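Local coordinates for protein purine nucleoside phosphorylase (Thermus thermophilus, PDB 1ODK) that probably catalyses the phosphate-dependent cleavage of the glycosidic bond of purine nucleosides, releasing the free base and a sugar 1-phosphate, at residues W28-F33 against V221-E226; A82-R87 against V194-A198; A136-R140 against E230-V235. One frame throughout, in Å; residues are numbered along the deposited sequence.

Contact 1 (W28-F33 against V221-E226); sequences WIAKTF and VRRMVE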
loop_
_atom_site.group_PDB
_atom_site.type_symbol
_atom_site.label_atom_id
_atom_site.label_comp_id
_atom_site.label_asym_id
_atom_site.label_seq_id
_atom_site.Cartn_x
_atom_site.Cartn_y
_atom_site.Cartn_z
ATOM N N TRP B 28 39.951 9.732 -9.798
ATOM C CA TRP B 28 40.223 10.564 -10.964
ATOM C C TRP B 28 39.923 12.036 -10.682
ATOM O O TRP B 28 40.685 12.924 -11.074
ATOM C CB TRP B 28 39.384 10.098 -12.155
ATOM C CG TRP B 28 39.543 10.968 -13.351
ATOM C CD1 TRP B 28 40.573 10.958 -14.243
ATOM C CD2 TRP B 28 38.658 12.017 -13.765
ATOM N NE1 TRP B 28 40.386 11.940 -15.193
ATOM C CE2 TRP B 28 39.218 12.604 -14.920
ATOM C CE3 TRP B 28 37.447 12.519 -13.269
ATOM C CZ2 TRP B 28 38.607 13.669 -15.591
ATOM C CZ3 TRP B 28 36.839 13.579 -13.937
ATOM C CH2 TRP B 28 37.422 14.141 -15.086
ATOM N N ILE B 29 38.809 12.290 -10.003
ATOM C CA ILE B 29 38.416 13.655 -9.673
ATOM C C ILE B 29 39.441 14.307 -8.749
ATOM O O ILE B 29 39.883 15.431 -8.984
ATOM C CB ILE B 29 37.041 13.695 -8.959
ATOM C CG1 ILE B 29 35.934 13.232 -9.908
ATOM C CG2 ILE B 29 36.752 15.104 -8.461
ATOM C CD1 ILE B 29 34.595 13.063 -9.211
ATOM N N ALA B 30 39.808 13.599 -7.690
ATOM C CA ALA B 30 40.763 14.122 -6.727
ATOM C C ALA B 30 42.102 14.467 -7.372
ATOM O O ALA B 30 42.623 15.566 -7.191
ATOM C CB ALA B 30 40.965 13.117 -5.600
ATOM N N LYS B 31 42.653 13.526 -8.130
ATOM C CA LYS B 31 43.940 13.727 -8.783
ATOM C C LYS B 31 43.915 14.753 -9.911
ATOM O O LYS B 31 44.891 15.478 -10.118
ATOM C CB LYS B 31 44.461 12.387 -9.314
ATOM C CG LYS B 31 44.925 11.445 -8.211
ATOM C CD LYS B 31 45.276 10.063 -8.738
ATOM C CE LYS B 31 46.112 9.292 -7.720
ATOM N NZ LYS B 31 45.494 9.309 -6.363
ATOM N N THR B 32 42.798 14.824 -10.628
ATOM C CA THR B 32 42.659 15.744 -11.751
ATOM C C THR B 32 42.334 17.195 -11.379
ATOM O O THR B 32 42.875 18.126 -11.979
ATOM C CB THR B 32 41.570 15.246 -12.734
ATOM O OG1 THR B 32 41.940 13.961 -13.244
ATOM C CG2 THR B 32 41.407 16.211 -13.894
ATOM N N PHE B 33 41.469 17.387 -10.389
ATOM C CA PHE B 33 41.052 18.732 -10.003
ATOM C C PHE B 33 41.577 19.314 -8.696
ATOM O O PHE B 33 41.597 20.534 -8.528
ATOM C CB PHE B 33 39.519 18.807 -9.952
ATOM C CG PHE B 33 38.847 18.559 -11.269
ATOM C CD1 PHE B 33 38.634 17.261 -11.727
ATOM C CD2 PHE B 33 38.415 19.627 -12.052
ATOM C CE1 PHE B 33 37.997 17.030 -12.944
ATOM C CE2 PHE B 33 37.776 19.407 -13.275
ATOM C CZ PHE B 33 37.567 18.105 -13.720
ATOM N N VAL B 221 31.425 13.245 -17.978
ATOM C CA VAL B 221 31.836 13.188 -16.581
ATOM C C VAL B 221 32.705 14.396 -16.218
ATOM O O VAL B 221 32.551 14.991 -15.147
ATOM C CB VAL B 221 32.632 11.897 -16.295
ATOM C CG1 VAL B 221 33.288 11.978 -14.915
ATOM C CG2 VAL B 221 31.696 10.687 -16.381
ATOM N N ARG B 222 33.624 14.758 -17.105
ATOM C CA ARG B 222 34.496 15.899 -16.838
ATOM C C ARG B 222 33.681 17.184 -16.708
ATOM O O ARG B 222 33.914 17.987 -15.803
ATOM C CB ARG B 222 35.528 16.070 -17.957
ATOM C CG ARG B 222 36.583 17.139 -17.660
ATOM C CD ARG B 222 37.321 17.555 -18.927
ATOM N NE ARG B 222 36.440 18.250 -19.864
ATOM C CZ ARG B 222 35.922 19.459 -19.655
ATOM N NH1 ARG B 222 36.195 20.120 -18.539
ATOM N NH2 ARG B 222 35.120 20.003 -20.559
ATOM N N ARG B 223 32.726 17.372 -17.614
ATOM C CA ARG B 223 31.881 18.565 -17.605
ATOM C C ARG B 223 31.057 18.652 -16.327
ATOM O O ARG B 223 30.940 19.712 -15.710
ATOM C CB ARG B 223 30.939 18.546 -18.808
ATOM C CG ARG B 223 31.638 18.554 -20.158
ATOM C CD ARG B 223 30.635 18.347 -21.284
ATOM N NE ARG B 223 31.254 18.505 -22.597
ATOM C CZ ARG B 223 30.595 18.422 -23.746
ATOM N NH1 ARG B 223 29.290 18.180 -23.747
ATOM N NH2 ARG B 223 31.240 18.587 -24.895
ATOM N N MET B 224 30.476 17.522 -15.942
ATOM C CA MET B 224 29.657 17.452 -14.743
ATOM C C MET B 224 30.446 17.802 -13.472
ATOM O O MET B 224 29.955 18.529 -12.605
ATOM C CB MET B 224 29.047 16.048 -14.656
ATOM C CG MET B 224 28.828 15.508 -13.271
ATOM S SD MET B 224 28.106 13.872 -13.406
ATOM C CE MET B 224 29.549 12.831 -13.525
ATOM N N VAL B 225 31.669 17.288 -13.365
ATOM C CA VAL B 225 32.512 17.555 -12.199
ATOM C C VAL B 225 32.924 19.027 -12.129
ATOM O O VAL B 225 32.924 19.632 -11.055
ATOM C CB VAL B 225 33.780 16.665 -12.220
ATOM C CG1 VAL B 225 34.722 17.054 -11.080
ATOM C CG2 VAL B 225 33.375 15.195 -12.088
ATOM N N GLU B 226 33.278 19.601 -13.275
ATOM C CA GLU B 226 33.669 21.006 -13.326
ATOM C C GLU B 226 32.497 21.869 -12.853
ATOM O O GLU B 226 32.678 22.821 -12.090
ATOM C CB GLU B 226 34.054 21.400 -14.754
ATOM C CG GLU B 226 34.509 22.846 -14.891
ATOM C CD GLU B 226 34.862 23.219 -16.320
ATOM O OE1 GLU B 226 35.364 24.345 -16.530
ATOM O OE2 GLU B 226 34.637 22.395 -17.231
#

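Contact 2 (A82-R87 against V194-A198); sequences ARVLVR and VRTGA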
loop_
_atom_site.group_PDB
_atom_site.type_symbol
_atom_site.label_atom_id
_atom_site.label_comp_id
_atom_site.label_asym_id
_atom_site.label_seq_id
_atom_site.Cartn_x
_atom_site.Cartn_y
_atom_site.Cartn_z
ATOM N N ALA B 82 30.393 17.249 6.947
ATOM C CA ALA B 82 29.980 17.659 5.606
ATOM C C ALA B 82 28.752 18.560 5.722
ATOM O O ALA B 82 27.829 18.266 6.484
ATOM C CB ALA B 82 29.670 16.430 4.741
ATOM N N ARG B 83 28.747 19.654 4.963
ATOM C CA ARG B 83 27.649 20.618 4.991
ATOM C C ARG B 83 27.019 20.847 3.621
ATOM O O ARG B 83 25.833 21.162 3.519
ATOM C CB ARG B 83 28.153 21.950 5.553
ATOM C CG ARG B 83 28.605 21.846 6.998
ATOM C CD ARG B 83 27.412 21.621 7.920
ATOM N NE ARG B 83 27.764 20.853 9.113
ATOM C CZ ARG B 83 28.738 21.170 9.961
ATOM N NH1 ARG B 83 29.477 22.255 9.758
ATOM N NH2 ARG B 83 28.978 20.395 11.013
ATOM N N VAL B 84 27.826 20.699 2.576
ATOM C CA VAL B 84 27.368 20.866 1.202
ATOM C C VAL B 84 27.780 19.603 0.449
ATOM O O VAL B 84 28.968 19.340 0.272
ATOM C CB VAL B 84 28.016 22.109 0.549
ATOM C CG1 VAL B 84 27.540 22.255 -0.882
ATOM C CG2 VAL B 84 27.666 23.360 1.354
ATOM N N LEU B 85 26.798 18.820 0.013
ATOM C CA LEU B 85 27.092 17.573 -0.684
ATOM C C LEU B 85 26.438 17.500 -2.051
ATOM O O LEU B 85 25.211 17.558 -2.170
ATOM C CB LEU B 85 26.642 16.376 0.163
ATOM C CG LEU B 85 27.181 16.329 1.597
ATOM C CD1 LEU B 85 26.350 17.254 2.472
ATOM C CD2 LEU B 85 27.109 14.912 2.144
ATOM N N VAL B 86 27.263 17.360 -3.082
ATOM C CA VAL B 86 26.758 17.294 -4.443
ATOM C C VAL B 86 27.063 15.965 -5.116
ATOM O O VAL B 86 28.225 15.611 -5.335
ATOM C CB VAL B 86 27.334 18.449 -5.307
ATOM C CG1 VAL B 86 26.866 18.319 -6.757
ATOM C CG2 VAL B 86 26.892 19.792 -4.728
ATOM N N ARG B 87 26.009 15.219 -5.426
ATOM C CA ARG B 87 26.179 13.951 -6.111
ATOM C C ARG B 87 26.551 14.219 -7.562
ATOM O O ARG B 87 25.985 15.099 -8.211
ATOM C CB ARG B 87 24.887 13.120 -6.070
ATOM C CG ARG B 87 24.878 11.948 -7.067
ATOM C CD ARG B 87 23.707 10.996 -6.836
ATOM N NE ARG B 87 23.371 10.224 -8.036
ATOM C CZ ARG B 87 24.175 9.343 -8.623
ATOM N NH1 ARG B 87 25.382 9.098 -8.123
ATOM N NH2 ARG B 87 23.773 8.715 -9.721
ATOM N N VAL B 194 21.391 19.792 5.994
ATOM C CA VAL B 194 22.567 20.120 5.199
ATOM C C VAL B 194 22.112 20.411 3.772
ATOM O O VAL B 194 20.991 20.082 3.395
ATOM C CB VAL B 194 23.624 18.977 5.211
ATOM C CG1 VAL B 194 24.272 18.885 6.586
ATOM C CG2 VAL B 194 22.985 17.643 4.844
ATOM N N ARG B 195 22.979 21.037 2.987
ATOM C CA ARG B 195 22.641 21.398 1.616
ATOM C C ARG B 195 23.126 20.369 0.616
ATOM O O ARG B 195 24.319 20.073 0.551
ATOM C CB ARG B 195 23.238 22.763 1.292
ATOM C CG ARG B 195 22.752 23.857 2.226
ATOM C CD ARG B 195 23.357 25.210 1.880
ATOM N NE ARG B 195 22.652 26.288 2.566
ATOM C CZ ARG B 195 22.895 27.581 2.379
ATOM N NH1 ARG B 195 23.836 27.965 1.523
ATOM N NH2 ARG B 195 22.192 28.491 3.042
ATOM N N THR B 196 22.194 19.835 -0.170
ATOM C CA THR B 196 22.524 18.823 -1.163
ATOM C C THR B 196 22.120 19.213 -2.577
ATOM O O THR B 196 21.371 20.161 -2.795
ATOM C CB THR B 196 21.847 17.471 -0.827
ATOM O OG1 THR B 196 20.423 17.616 -0.903
ATOM C CG2 THR B 196 22.219 17.027 0.585
ATOM N N GLY B 197 22.628 18.454 -3.537
ATOM C CA GLY B 197 22.323 18.701 -4.927
ATOM C C GLY B 197 22.821 17.525 -5.738
ATOM O O GLY B 197 23.554 16.673 -5.229
ATOM N N ALA B 198 22.416 17.466 -6.999
ATOM C CA ALA B 198 22.847 16.387 -7.866
ATOM C C ALA B 198 22.876 16.808 -9.324
ATOM O O ALA B 198 21.956 17.458 -9.821
ATOM C CB ALA B 198 21.924 15.169 -7.696
#

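Contact 3 (A136-R140 against E230-V235); sequences ALWRR and EAVLEV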
loop_
_atom_site.group_PDB
_atom_site.type_symbol
_atom_site.label_atom_id
_atom_site.label_comp_id
_atom_site.label_asym_id
_atom_site.label_seq_id
_atom_site.Cartn_x
_atom_site.Cartn_y
_atom_site.Cartn_z
ATOM N N ALA B 136 22.791 27.152 -7.900
ATOM C CA ALA B 136 24.201 27.276 -8.261
ATOM C C ALA B 136 24.606 26.290 -9.351
ATOM O O ALA B 136 25.362 26.640 -10.255
ATOM C CB ALA B 136 25.078 27.086 -7.023
ATOM N N LEU B 137 24.117 25.054 -9.263
ATOM C CA LEU B 137 24.440 24.048 -10.272
ATOM C C LEU B 137 23.869 24.465 -11.628
ATOM O O LEU B 137 24.530 24.338 -12.661
ATOM C CB LEU B 137 23.874 22.680 -9.867
ATOM C CG LEU B 137 24.564 21.954 -8.704
ATOM C CD1 LEU B 137 23.726 20.750 -8.257
ATOM C CD2 LEU B 137 25.961 21.511 -9.147
ATOM N N TRP B 138 22.639 24.971 -11.615
ATOM C CA TRP B 138 21.983 25.415 -12.843
ATOM C C TRP B 138 22.759 26.594 -13.441
ATOM O O TRP B 138 23.070 26.610 -14.636
ATOM C CB TRP B 138 20.545 25.841 -12.527
ATOM C CG TRP B 138 19.663 26.042 -13.725
ATOM C CD1 TRP B 138 20.045 26.107 -15.036
ATOM C CD2 TRP B 138 18.242 26.240 -13.712
ATOM N NE1 TRP B 138 18.950 26.335 -15.838
ATOM C CE2 TRP B 138 17.831 26.422 -15.051
ATOM C CE3 TRP B 138 17.278 26.285 -12.693
ATOM C CZ2 TRP B 138 16.492 26.645 -15.404
ATOM C CZ3 TRP B 138 15.942 26.509 -13.043
ATOM C CH2 TRP B 138 15.565 26.686 -14.388
ATOM N N ARG B 139 23.073 27.577 -12.603
ATOM C CA ARG B 139 23.812 28.755 -13.050
ATOM C C ARG B 139 25.182 28.419 -13.632
ATOM O O ARG B 139 25.592 28.993 -14.647
ATOM C CB ARG B 139 23.984 29.741 -11.893
ATOM C CG ARG B 139 22.735 30.545 -11.605
ATOM C CD ARG B 139 22.896 31.405 -10.369
ATOM N NE ARG B 139 21.722 32.242 -10.144
ATOM C CZ ARG B 139 21.533 32.985 -9.059
ATOM N NH1 ARG B 139 22.444 32.992 -8.095
ATOM N NH2 ARG B 139 20.436 33.723 -8.940
ATOM N N ARG B 140 25.896 27.504 -12.989
ATOM C CA ARG B 140 27.215 27.123 -13.482
ATOM C C ARG B 140 27.106 26.344 -14.793
ATOM O O ARG B 140 27.933 26.512 -15.690
ATOM C CB ARG B 140 27.963 26.294 -12.433
ATOM C CG ARG B 140 28.379 27.066 -11.179
ATOM C CD ARG B 140 29.197 28.312 -11.528
ATOM N NE ARG B 140 28.362 29.511 -11.589
ATOM C CZ ARG B 140 28.635 30.588 -12.323
ATOM N NH1 ARG B 140 29.728 30.626 -13.075
ATOM N NH2 ARG B 140 27.811 31.631 -12.301
ATOM N N GLU B 230 32.622 24.120 -9.317
ATOM C CA GLU B 230 32.349 25.547 -9.404
ATOM C C GLU B 230 31.136 25.916 -8.553
ATOM O O GLU B 230 31.119 26.951 -7.881
ATOM C CB GLU B 230 32.101 25.938 -10.860
ATOM C CG GLU B 230 33.352 25.894 -11.711
ATOM C CD GLU B 230 34.390 26.895 -11.241
ATOM O OE1 GLU B 230 35.522 26.484 -10.917
ATOM O OE2 GLU B 230 34.065 28.099 -11.191
ATOM N N ALA B 231 30.126 25.054 -8.578
ATOM C CA ALA B 231 28.901 25.282 -7.824
ATOM C C ALA B 231 29.078 25.267 -6.305
ATOM O O ALA B 231 28.549 26.139 -5.610
ATOM C CB ALA B 231 27.842 24.247 -8.235
ATOM N N VAL B 232 29.813 24.287 -5.780
ATOM C CA VAL B 232 29.989 24.209 -4.330
ATOM C C VAL B 232 30.750 25.391 -3.758
ATOM O O VAL B 232 30.628 25.696 -2.572
ATOM C CB VAL B 232 30.692 22.895 -3.881
ATOM C CG1 VAL B 232 29.812 21.705 -4.215
ATOM C CG2 VAL B 232 32.056 22.762 -4.533
ATOM N N LEU B 233 31.534 26.057 -4.596
ATOM C CA LEU B 233 32.277 27.224 -4.143
ATOM C C LEU B 233 31.336 28.427 -4.065
ATOM O O LEU B 233 31.611 29.395 -3.362
ATOM C CB LEU B 233 33.441 27.520 -5.096
ATOM C CG LEU B 233 34.818 26.984 -4.671
ATOM C CD1 LEU B 233 34.746 25.495 -4.384
ATOM C CD2 LEU B 233 35.831 27.280 -5.767
ATOM N N GLU B 234 30.215 28.341 -4.781
ATOM C CA GLU B 234 29.213 29.406 -4.819
ATOM C C GLU B 234 28.323 29.409 -3.583
ATOM O O GLU B 234 27.589 30.364 -3.343
ATOM C CB GLU B 234 28.327 29.249 -6.055
ATOM C CG GLU B 234 29.071 29.289 -7.369
ATOM C CD GLU B 234 29.405 30.698 -7.803
ATOM O OE1 GLU B 234 30.001 31.450 -7.001
ATOM O OE2 GLU B 234 29.071 31.051 -8.953
ATOM N N VAL B 235 28.375 28.330 -2.813
ATOM C CA VAL B 235 27.560 28.218 -1.611
ATOM C C VAL B 235 28.434 28.041 -0.377
ATOM O O VAL B 235 27.943 28.332 0.735
ATOM C CB VAL B 235 26.572 27.028 -1.708
ATOM C CG1 VAL B 235 25.584 27.263 -2.843
ATOM C CG2 VAL B 235 27.333 25.732 -1.938
ATOM O OXT VAL B 235 29.594 27.603 -0.537
HETATM O O HOH W 1 31.912 29.259 -12.762
#

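Contact 1 (W28-F33 against V221-E226)
Ile-29 and Val-225 bring the two helices nearest, their CA atoms 7.5 Å apart, while the axes of the segments stay 11.7 Å from each other and cross at -70°. At that separation the two backbones do not touch each other, and side chains make the contact, Trp-28 reaching as far as the Arg-222 backbone. Val-225 is the residue on which Ile-29 and Phe-33 converge. Its CG1, anti to the backbone N (chi1 174°), lies over one face of the Phe-33 ring in a CH-pi contact, 4.0 Å from the ring centroid, and also touches Ile-29 CG2; the other branch, CG2, rests on Ile-29 CD1 at 3.8 Å. The Trp-28 ring meets Arg-222 CA edge-on, with CH2 at 3.8 Å, and its CZ3 also touches Val-221 CG1. Arg-222 CB and CG lie at Trp-28 CH2, and CG reaches the edge of Phe-33, whose side chain it crosses at about a right angle; the chain then bends at chi3 (67°) and NH1 forms a salt bridge to Glu-226 OE2 at 3.1 Å. An alanine in place of Arg-222 would probably leave the Phe-33 edge without its CG neighbour and Glu-226 without its charge partner. Glu-219 of helix 214-233 and Tyr-146, from the loop after helix 131-144, hold the Arg-222 guanidinium, and Met-224 packs on strands 103-106 and 195-205.

Contact 2 (A82-R87 against V194-A198)
Arg-83 O receives the amide of Arg-195 at 2.9 Å (N to O), the first of four backbone hydrogen bonds that join the two parallel segments, formed just before the strand begins. Arg-195 O then takes the N-H of Leu-85, and Gly-197 O takes that of Arg-87; between them, the bond from Gly-197 N to Leu-85 O is weak, with an N-H...O angle of 134°. Thr-196 CA makes a CA-H...O contact to the same Leu-85 O at 3.1 Å. Val-194 CB sits 3.5 Å from Arg-83 O and its CG2 meets Leu-85 CD1 at 4.1 Å, while CB of Arg-87 touches CB of Ala-198. In the next shell, Val-84 and Val-86 pack on Val-232 of helix 214-233, and Val-86 also on Val-133 and Leu-137 of helix 131-144, whereas Thr-196 and Ala-198 lie against Phe-186 of helix 182-192. Beyond CB, Arg-87 extends to salt bridges with Glu-179 and Glu-181. Parallel strands with helices on both faces form the core of the nucleoside phosphorylase fold, and in related bacterial enzymes an equivalent arginine and glutamate serve the phosphate and ribose sites, as Arg-87 and Glu-181 probably do here.

Contact 3 (A136-R140 against E230-V235)
The guanidinium of Arg-140 has Glu-234 OE2 over one face, offset toward the rim and 3.1 Å from NE. The carboxylate stands almost upright on that plane (87° between the two), and no N-H is aimed at the oxygen, which makes this a salt bridge of charges without a hydrogen bond. From NH1, a water at 2.6 Å carries the link on to Glu-230 OE2, accepting from the arginine and donating to the glutamate. Bends at chi2 (-54°) and chi3 fold the Arg-140 chain over the second segment, where CD lies 3.8 Å from Glu-230 CB and CG rests near Ala-231 N. Beside this polar rim, alanines let the backbones close in: the CA atoms of Ala-136 and Ala-231 are 5.1 Å apart. Leu-137 CD2 presses on Ala-231 CB at 3.4 Å, tighter than usual for two carbons, and Ala-136 CB touches Glu-234 CB and Val-235 CG1. Tyr-53 and Lys-54 hold Glu-230 OE1, while Trp-138 makes a cation-pi contact with Arg-135 of a neighbouring subunit. One arginine thus serves two acids: its charge is likely to favour the ionised form of Glu-234 directly and of Glu-230 only weakly, since Lys-54 already pairs with the latter.

Helix 214-233 takes part in contacts 1 and 3 and packs against contact 2, joining distant parts of an alpha/beta fold. It gives its middle to contact 1 and its C-terminal end, with the chain terminus, to contact 3; the centres of these two lie about 15 Å apart. Contact 2 is the strand pair against which that end packs: its centre is about 11 Å from that of contact 3, and they touch where Val-86 CG2 meets Val-232 CG1 at 3.5 Å and Val-84 CG1 meets Val-235 CG2 at 3.6 Å. Contacts 1 and 2 do not touch, with centres about 17 Å apart. Of the three, contact 2 leads, through Arg-87, toward the probable phosphate and nucleoside site.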